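Local coordinates for Dye type peroxidase A (Streptomyces lividans 1326, PDB 6GZW), which is a haem-containing dye-decolourising peroxidase that probably uses hydrogen peroxide to oxidise dyes and other electron-donating substrates, at residues 17-22 and 359-364; 220-225 and 324-329. All blocks are in the same frame, centred on the assembly; numbering follows the deposited sequence.

Contact 1: residues 17-22 and 359-364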
ATOM      1  N   LYS A  17     -22.584 -10.028  17.329  1.00 19.29           N
ATOM      2  CA  LYS A  17     -22.202 -11.262  18.007  1.00 19.18           C
ATOM      3  C   LYS A  17     -20.703 -11.576  17.796  1.00 17.72           C
ATOM      4  O   LYS A  17     -20.008 -11.959  18.735  1.00 16.37           O
ATOM      5  CB  LYS A  17     -23.088 -12.407  17.507  1.00 21.07           C
ATOM      6  CG  LYS A  17     -22.804 -13.771  18.102  1.00 24.00           C
ATOM      7  CD  LYS A  17     -23.700 -14.793  17.407  1.00 25.50           C
ATOM      8  CE  LYS A  17     -23.715 -16.141  18.100  1.00 28.03           C
ATOM      9  NZ  LYS A  17     -24.736 -17.033  17.456  1.00 30.43           N
ATOM     10  N   HIS A  18     -20.228 -11.402  16.565  1.00 17.99           N
ATOM     11  CA  HIS A  18     -18.826 -11.616  16.191  1.00 17.11           C
ATOM     12  C   HIS A  18     -18.165 -10.273  15.901  1.00 16.20           C
ATOM     13  O   HIS A  18     -18.834  -9.339  15.467  1.00 17.83           O
ATOM     14  CB  HIS A  18     -18.743 -12.493  14.934  1.00 17.63           C
ATOM     15  CG  HIS A  18     -19.505 -13.776  15.049  1.00 18.20           C
ATOM     16  ND1 HIS A  18     -19.242 -14.703  16.037  1.00 17.99           N
ATOM     17  CD2 HIS A  18     -20.546 -14.265  14.338  1.00 18.71           C
ATOM     18  CE1 HIS A  18     -20.077 -15.723  15.908  1.00 18.10           C
ATOM     19  NE2 HIS A  18     -20.884 -15.477  14.894  1.00 18.50           N
ATOM     20  N   GLN A  19     -16.861 -10.189  16.151  1.00 14.54           N
ATOM     21  CA  GLN A  19     -16.096  -9.006  15.712  1.00 13.37           C
ATOM     22  C   GLN A  19     -16.047  -8.958  14.200  1.00 13.54           C
ATOM     23  O   GLN A  19     -15.999 -10.025  13.550  1.00 13.46           O
ATOM     24  CB  GLN A  19     -14.689  -9.038  16.263  1.00 12.97           C
ATOM     25  CG  GLN A  19     -14.558  -8.671  17.736  1.00 12.61           C
ATOM     26  CD  GLN A  19     -13.104  -8.469  18.121  1.00 12.22           C
ATOM     27  OE1 GLN A  19     -12.483  -7.471  17.695  1.00 12.19           O
ATOM     28  NE2 GLN A  19     -12.556  -9.363  18.921  1.00 11.18           N
ATOM     29  N   PRO A  20     -16.030  -7.737  13.625  1.00 13.37           N
ATOM     30  CA  PRO A  20     -15.786  -7.561  12.190  1.00 12.90           C
ATOM     31  C   PRO A  20     -14.349  -7.980  11.802  1.00 12.67           C
ATOM     32  O   PRO A  20     -13.482  -8.144  12.660  1.00 13.39           O
ATOM     33  CB  PRO A  20     -15.981  -6.049  12.000  1.00 12.95           C
ATOM     34  CG  PRO A  20     -15.478  -5.489  13.267  1.00 13.10           C
ATOM     35  CD  PRO A  20     -15.941  -6.439  14.341  1.00 13.50           C
ATOM     36  N   GLY A  21     -14.124  -8.230  10.520  1.00 12.61           N
ATOM     37  CA  GLY A  21     -12.810  -8.632  10.025  1.00 13.10           C
ATOM     38  C   GLY A  21     -12.531 -10.130   9.978  1.00 12.57           C
ATOM     39  O   GLY A  21     -11.376 -10.530   9.853  1.00 11.90           O
ATOM     40  N   ILE A  22     -13.580 -10.949  10.122  1.00 12.62           N
ATOM     41  CA  ILE A  22     -13.469 -12.387  10.082  1.00 13.15           C
ATOM     42  C   ILE A  22     -14.212 -12.886   8.860  1.00 12.64           C
ATOM     43  O   ILE A  22     -13.609 -13.537   7.985  1.00 12.48           O
ATOM     44  CB  ILE A  22     -13.975 -13.038  11.386  1.00 13.63           C
ATOM     45  CG1 ILE A  22     -13.228 -12.459  12.593  1.00 14.19           C
ATOM     46  CG2 ILE A  22     -13.767 -14.555  11.356  1.00 13.64           C
ATOM     47  CD1 ILE A  22     -13.751 -12.923  13.937  1.00 14.53           C
ATOM     48  N   ALA A 359      -6.190 -14.795  20.483  1.00 13.26           N
ATOM     49  CA  ALA A 359      -7.566 -15.062  20.870  1.00 13.85           C
ATOM     50  C   ALA A 359      -8.407 -13.826  20.609  1.00 13.12           C
ATOM     51  O   ALA A 359      -8.234 -12.796  21.286  1.00 15.22           O
ATOM     52  CB  ALA A 359      -7.639 -15.427  22.345  1.00 14.26           C
ATOM     53  N   VAL A 360      -9.338 -13.924  19.679  1.00 12.73           N
ATOM     54  CA  VAL A 360     -10.130 -12.795  19.229  1.00 13.03           C
ATOM     55  C   VAL A 360     -11.546 -13.033  19.768  1.00 14.14           C
ATOM     56  O   VAL A 360     -12.289 -13.864  19.227  1.00 14.81           O
ATOM     57  CB  VAL A 360     -10.076 -12.708  17.692  1.00 13.30           C
ATOM     58  CG1 VAL A 360     -11.064 -11.716  17.122  1.00 13.23           C
ATOM     59  CG2 VAL A 360      -8.654 -12.355  17.231  1.00 13.28           C
ATOM     60  N   PRO A 361     -11.919 -12.343  20.862  1.00 13.96           N
ATOM     61  CA  PRO A 361     -13.233 -12.625  21.464  1.00 14.84           C
ATOM     62  C   PRO A 361     -14.417 -12.196  20.622  1.00 14.10           C
ATOM     63  O   PRO A 361     -14.273 -11.670  19.509  1.00 15.15           O
ATOM     64  CB  PRO A 361     -13.173 -11.834  22.766  1.00 14.86           C
ATOM     65  CG  PRO A 361     -12.322 -10.658  22.398  1.00 14.46           C
ATOM     66  CD  PRO A 361     -11.227 -11.276  21.599  1.00 14.50           C
ATOM     67  N   GLY A 362     -15.620 -12.463  21.118  1.00 14.71           N
ATOM     68  CA  GLY A 362     -16.836 -12.013  20.444  1.00 14.32           C
ATOM     69  C   GLY A 362     -16.929 -10.512  20.235  1.00 15.22           C
ATOM     70  O   GLY A 362     -16.163  -9.745  20.821  1.00 14.92           O
ATOM     71  N   GLY A 363     -17.874 -10.089  19.413  1.00 15.61           N
ATOM     72  CA  GLY A 363     -18.028  -8.668  19.137  1.00 17.04           C
ATOM     73  C   GLY A 363     -18.569  -7.939  20.347  1.00 17.82           C
ATOM     74  O   GLY A 363     -19.166  -8.542  21.250  1.00 18.16           O
ATOM     75  N   ALA A 364     -18.340  -6.641  20.369  1.00 18.98           N
ATOM     76  CA  ALA A 364     -18.915  -5.776  21.407  1.00 20.14           C
ATOM     77  C   ALA A 364     -20.417  -5.574  21.195  1.00 21.18           C
ATOM     78  O   ALA A 364     -20.838  -5.166  20.120  1.00 19.96           O
ATOM     79  CB  ALA A 364     -18.224  -4.433  21.349  1.00 20.34           C
TER
HETATM   80  O   HOH W   1     -15.728 -12.660  17.277  1.00 13.40           O
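V360, the last residue of strand 350-360, meets the N-terminal loop through its CG1 methyl. This branch lies 3.3 Å from Q19 NE2, and its further neighbour is I22 CD1, a looser apolar contact. At P361 the chain leaves the strand, and its carbonyl O becomes the main polar point of the contact. Q19 NE2 gives it a nearly straight bond of 2.9 Å (169°); the acceptor lies in the plane of the amide, while the donor sits above the carbonyl plane. Q19 gets there with an extended chain beyond CG (chi2 -169°), and OE1 at the other side of the amide accepts from F86 N, so both ends of the group are fixed. A water gives the same P361 O a second donor and accepts from Q19 N at 2.9 Å. Here the loop before strand 29-37 meets the end of strand 350-360 in a Dyp-type peroxidase, whose two ferredoxin-like halves share one antiparallel sheet. G362 follows, its O 3.6 Å from Q19 CG. Then G363 N bonds to K17 O at 2.9 Å, with an N-H...O angle of 159° and the donor above the carbonyl plane.

Contact 2: residues 220-225 and 324-329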
ATOM      1  N   TYR A 220      -9.965 -17.989  16.916  1.00 13.51           N
ATOM      2  CA  TYR A 220      -8.511 -17.960  17.064  1.00 13.92           C
ATOM      3  C   TYR A 220      -7.936 -17.626  15.680  1.00 13.47           C
ATOM      4  O   TYR A 220      -8.281 -18.267  14.695  1.00 13.56           O
ATOM      5  CB  TYR A 220      -7.944 -19.276  17.617  1.00 14.35           C
ATOM      6  CG  TYR A 220      -8.405 -19.443  19.037  1.00 15.11           C
ATOM      7  CD1 TYR A 220      -7.714 -18.833  20.081  1.00 16.26           C
ATOM      8  CD2 TYR A 220      -9.572 -20.109  19.324  1.00 16.71           C
ATOM      9  CE1 TYR A 220      -8.176 -18.897  21.380  1.00 16.63           C
ATOM     10  CE2 TYR A 220     -10.038 -20.189  20.636  1.00 15.82           C
ATOM     11  CZ  TYR A 220      -9.329 -19.585  21.644  1.00 15.98           C
ATOM     12  OH  TYR A 220      -9.742 -19.632  22.943  1.00 17.05           O
ATOM     13  N   VAL A 221      -7.072 -16.612  15.642  1.00 12.52           N
ATOM     14  CA  VAL A 221      -6.378 -16.214  14.409  1.00 12.27           C
ATOM     15  C   VAL A 221      -4.922 -16.680  14.467  1.00 11.47           C
ATOM     16  O   VAL A 221      -4.257 -16.556  15.503  1.00 11.12           O
ATOM     17  CB  VAL A 221      -6.521 -14.696  14.147  1.00 12.26           C
ATOM     18  CG1 VAL A 221      -5.827 -13.849  15.188  1.00 13.18           C
ATOM     19  CG2 VAL A 221      -6.014 -14.323  12.751  1.00 12.04           C
ATOM     20  N   VAL A 222      -4.446 -17.247  13.363  1.00 11.73           N
ATOM     21  CA  VAL A 222      -3.024 -17.477  13.154  1.00 11.21           C
ATOM     22  C   VAL A 222      -2.624 -16.594  11.988  1.00 11.71           C
ATOM     23  O   VAL A 222      -3.219 -16.694  10.911  1.00 11.21           O
ATOM     24  CB  VAL A 222      -2.707 -18.958  12.868  1.00 12.14           C
ATOM     25  CG1 VAL A 222      -1.243 -19.141  12.461  1.00 11.97           C
ATOM     26  CG2 VAL A 222      -3.070 -19.793  14.090  1.00 11.92           C
ATOM     27  N   VAL A 223      -1.668 -15.699  12.244  1.00 10.83           N
ATOM     28  CA  VAL A 223      -1.055 -14.808  11.258  1.00 10.91           C
ATOM     29  C   VAL A 223       0.283 -15.428  10.897  1.00 10.78           C
ATOM     30  O   VAL A 223       1.054 -15.799  11.798  1.00 10.81           O
ATOM     31  CB  VAL A 223      -0.815 -13.426  11.880  1.00 11.06           C
ATOM     32  CG1 VAL A 223      -0.101 -12.488  10.916  1.00 11.30           C
ATOM     33  CG2 VAL A 223      -2.122 -12.836  12.353  1.00 11.40           C
ATOM     34  N   ARG A 224       0.569 -15.520   9.598  1.00 10.53           N
ATOM     35  CA  ARG A 224       1.904 -15.914   9.111  1.00 10.87           C
ATOM     36  C   ARG A 224       2.346 -14.958   8.041  1.00 10.44           C
ATOM     37  O   ARG A 224       1.611 -14.733   7.069  1.00 11.13           O
ATOM     38  CB  ARG A 224       1.896 -17.347   8.531  1.00 11.37           C
ATOM     39  CG  ARG A 224       1.314 -18.396   9.484  1.00 11.60           C
ATOM     40  CD  ARG A 224       2.225 -18.720  10.655  1.00 11.91           C
ATOM     41  NE  ARG A 224       3.317 -19.601  10.242  1.00 12.77           N
ATOM     42  CZ  ARG A 224       4.022 -20.382  11.059  1.00 13.10           C
ATOM     43  NH1 ARG A 224       3.827 -20.357  12.387  1.00 13.69           N
ATOM     44  NH2 ARG A 224       4.964 -21.188  10.540  1.00 13.07           N
ATOM     45  N   ARG A 225       3.536 -14.379   8.216  1.00 10.04           N
ATOM     46  CA  ARG A 225       4.148 -13.556   7.196  1.00 10.21           C
ATOM     47  C   ARG A 225       4.912 -14.557   6.325  1.00  9.86           C
ATOM     48  O   ARG A 225       5.976 -15.015   6.719  1.00  9.14           O
ATOM     49  CB  ARG A 225       5.099 -12.507   7.792  1.00 10.09           C
ATOM     50  CG  ARG A 225       5.722 -11.577   6.746  1.00  9.99           C
ATOM     51  CD  ARG A 225       6.849 -10.758   7.352  1.00 10.73           C
ATOM     52  NE  ARG A 225       7.471  -9.851   6.386  1.00 10.95           N
ATOM     53  CZ  ARG A 225       6.941  -8.689   5.988  1.00 11.32           C
ATOM     54  NH1 ARG A 225       5.756  -8.295   6.435  1.00 11.29           N
ATOM     55  NH2 ARG A 225       7.585  -7.925   5.118  1.00 11.25           N
ATOM     56  N   CYS A 324      -5.620 -16.671   9.122  1.00 11.17           N
ATOM     57  CA  CYS A 324      -6.666 -17.695   9.133  1.00 11.08           C
ATOM     58  C   CYS A 324      -7.367 -17.719  10.473  1.00 11.34           C
ATOM     59  O   CYS A 324      -6.783 -17.372  11.512  1.00 12.04           O
ATOM     60  CB  CYS A 324      -6.147 -19.112   8.799  1.00 11.26           C
ATOM     61  SG  CYS A 324      -4.959 -19.786   9.980  1.00 12.31           S
ATOM     62  N   TRP A 325      -8.613 -18.190  10.407  1.00 12.18           N
ATOM     63  CA  TRP A 325      -9.570 -18.112  11.493  1.00 12.18           C
ATOM     64  C   TRP A 325     -10.148 -19.520  11.727  1.00 12.73           C
ATOM     65  O   TRP A 325     -10.527 -20.181  10.773  1.00 12.75           O
ATOM     66  CB  TRP A 325     -10.675 -17.135  11.088  1.00 12.15           C
ATOM     67  CG  TRP A 325     -10.201 -15.715  10.901  1.00 12.01           C
ATOM     68  CD1 TRP A 325      -9.852 -15.079   9.732  1.00 12.35           C
ATOM     69  CD2 TRP A 325     -10.068 -14.755  11.937  1.00 11.53           C
ATOM     70  NE1 TRP A 325      -9.490 -13.774  10.000  1.00 11.09           N
ATOM     71  CE2 TRP A 325      -9.626 -13.554  11.351  1.00 11.65           C
ATOM     72  CE3 TRP A 325     -10.264 -14.802  13.323  1.00 11.59           C
ATOM     73  CZ2 TRP A 325      -9.381 -12.416  12.108  1.00 11.87           C
ATOM     74  CZ3 TRP A 325     -10.040 -13.656  14.071  1.00 11.74           C
ATOM     75  CH2 TRP A 325      -9.575 -12.496  13.460  1.00 11.67           C
ATOM     76  N   GLN A 326     -10.192 -19.951  12.991  1.00 12.92           N
ATOM     77  CA  GLN A 326     -10.742 -21.251  13.365  1.00 13.52           C
ATOM     78  C   GLN A 326     -11.197 -21.244  14.822  1.00 14.26           C
ATOM     79  O   GLN A 326     -10.721 -20.430  15.619  1.00 13.48           O
ATOM     80  CB  GLN A 326      -9.681 -22.338  13.174  1.00 13.43           C
ATOM     81  CG  GLN A 326      -8.367 -22.068  13.877  1.00 13.13           C
ATOM     82  CD  GLN A 326      -7.268 -21.576  12.950  1.00 13.66           C
ATOM     83  OE1 GLN A 326      -6.719 -22.357  12.153  1.00 13.80           O
ATOM     84  NE2 GLN A 326      -6.925 -20.302  13.057  1.00 13.46           N
ATOM     85  N   ALA A 327     -12.094 -22.164  15.180  1.00 15.20           N
ATOM     86  CA  ALA A 327     -12.534 -22.283  16.576  1.00 15.23           C
ATOM     87  C   ALA A 327     -11.439 -22.855  17.448  1.00 15.62           C
ATOM     88  O   ALA A 327     -11.432 -22.603  18.643  1.00 15.62           O
ATOM     89  CB  ALA A 327     -13.791 -23.154  16.683  1.00 16.11           C
ATOM     90  N   ASP A 328     -10.524 -23.632  16.864  1.00 15.20           N
ATOM     91  CA  ASP A 328      -9.444 -24.274  17.604  1.00 15.30           C
ATOM     92  C   ASP A 328      -8.243 -24.498  16.665  1.00 15.28           C
ATOM     93  O   ASP A 328      -8.378 -25.267  15.718  1.00 14.63           O
ATOM     94  CB  ASP A 328      -9.963 -25.634  18.143  1.00 15.89           C
ATOM     95  CG  ASP A 328      -8.894 -26.470  18.802  1.00 16.62           C
ATOM     96  OD1 ASP A 328      -7.750 -26.018  19.002  1.00 16.87           O
ATOM     97  OD2 ASP A 328      -9.204 -27.651  19.163  1.00 18.24           O
ATOM     98  N   PRO A 329      -7.065 -23.879  16.935  1.00 14.92           N
ATOM     99  CA  PRO A 329      -5.927 -24.104  16.000  1.00 15.59           C
ATOM    100  C   PRO A 329      -5.532 -25.570  15.785  1.00 16.06           C
ATOM    101  O   PRO A 329      -5.067 -25.945  14.702  1.00 14.87           O
ATOM    102  CB  PRO A 329      -4.772 -23.332  16.653  1.00 15.45           C
ATOM    103  CG  PRO A 329      -5.434 -22.296  17.474  1.00 15.60           C
ATOM    104  CD  PRO A 329      -6.703 -22.909  17.997  1.00 15.29           C
TER
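Q326 and Y220 form an antiparallel hydrogen-bonded pair between strands 219-228 and 316-326 in the C-terminal ferredoxin-like half of the Dyp peroxidase; V222 and C324 form the next such pair. In Q326, CG sits between the backbone N and the carbonyl carbon (chi1 54°), and a bend at chi2 turns the chain back over its own strand partner. CB leads to CG and CD, both 3.9 Å from Y220 O, and NE2 closes on that oxygen at 2.9 Å. The bond is straight at the hydrogen (168°) and lies in the amide plane, but it reaches the oxygen from above the carbonyl plane. Q326 N takes the same oxygen within that plane, so two N-H groups of one residue grip Y220 O. NE2 also leans on C324 SG in a weak bond, whereas OE1 accepts from F333 N at the start of helix 333-343, which fixes the amide's rotation and ties the strand to the helix.

On the other face of the sheet V221 and W325 make the non-hydrogen-bonded pair. V221 CB stands over the six-membered ring of W325, 3.8 Å from its centroid and 15° off the normal, a CH-pi contact, while CG2 lies over the same ring system toward its rim. Beyond the strand the chain turns back toward Y220: P329 CD packs against Y220 CB at 3.9 Å, and A327 O approaches the ring edge, 3.2 Å from Y220 CD2.

Strand 350-360, which carries V360 of contact 1, lies beside strand 219-228 of contact 2 in the same antiparallel sheet, and the two contact centres are 13 Å apart. W325 is the main meeting point: its CZ3 lies 3.7 Å from both V360 CG2 and I22 CG1, and its CZ2 is 3.6 Å from G21 O. A second junction brings A359 CB to 3.6 Å from Y220 CE1. Contact 2 reaches toward the haem, with the C324 side chain about 6 Å from it, whereas contact 1 joins the sheet to the N-terminal loop. Along the chain, both segments of contact 2 fall between those of contact 1.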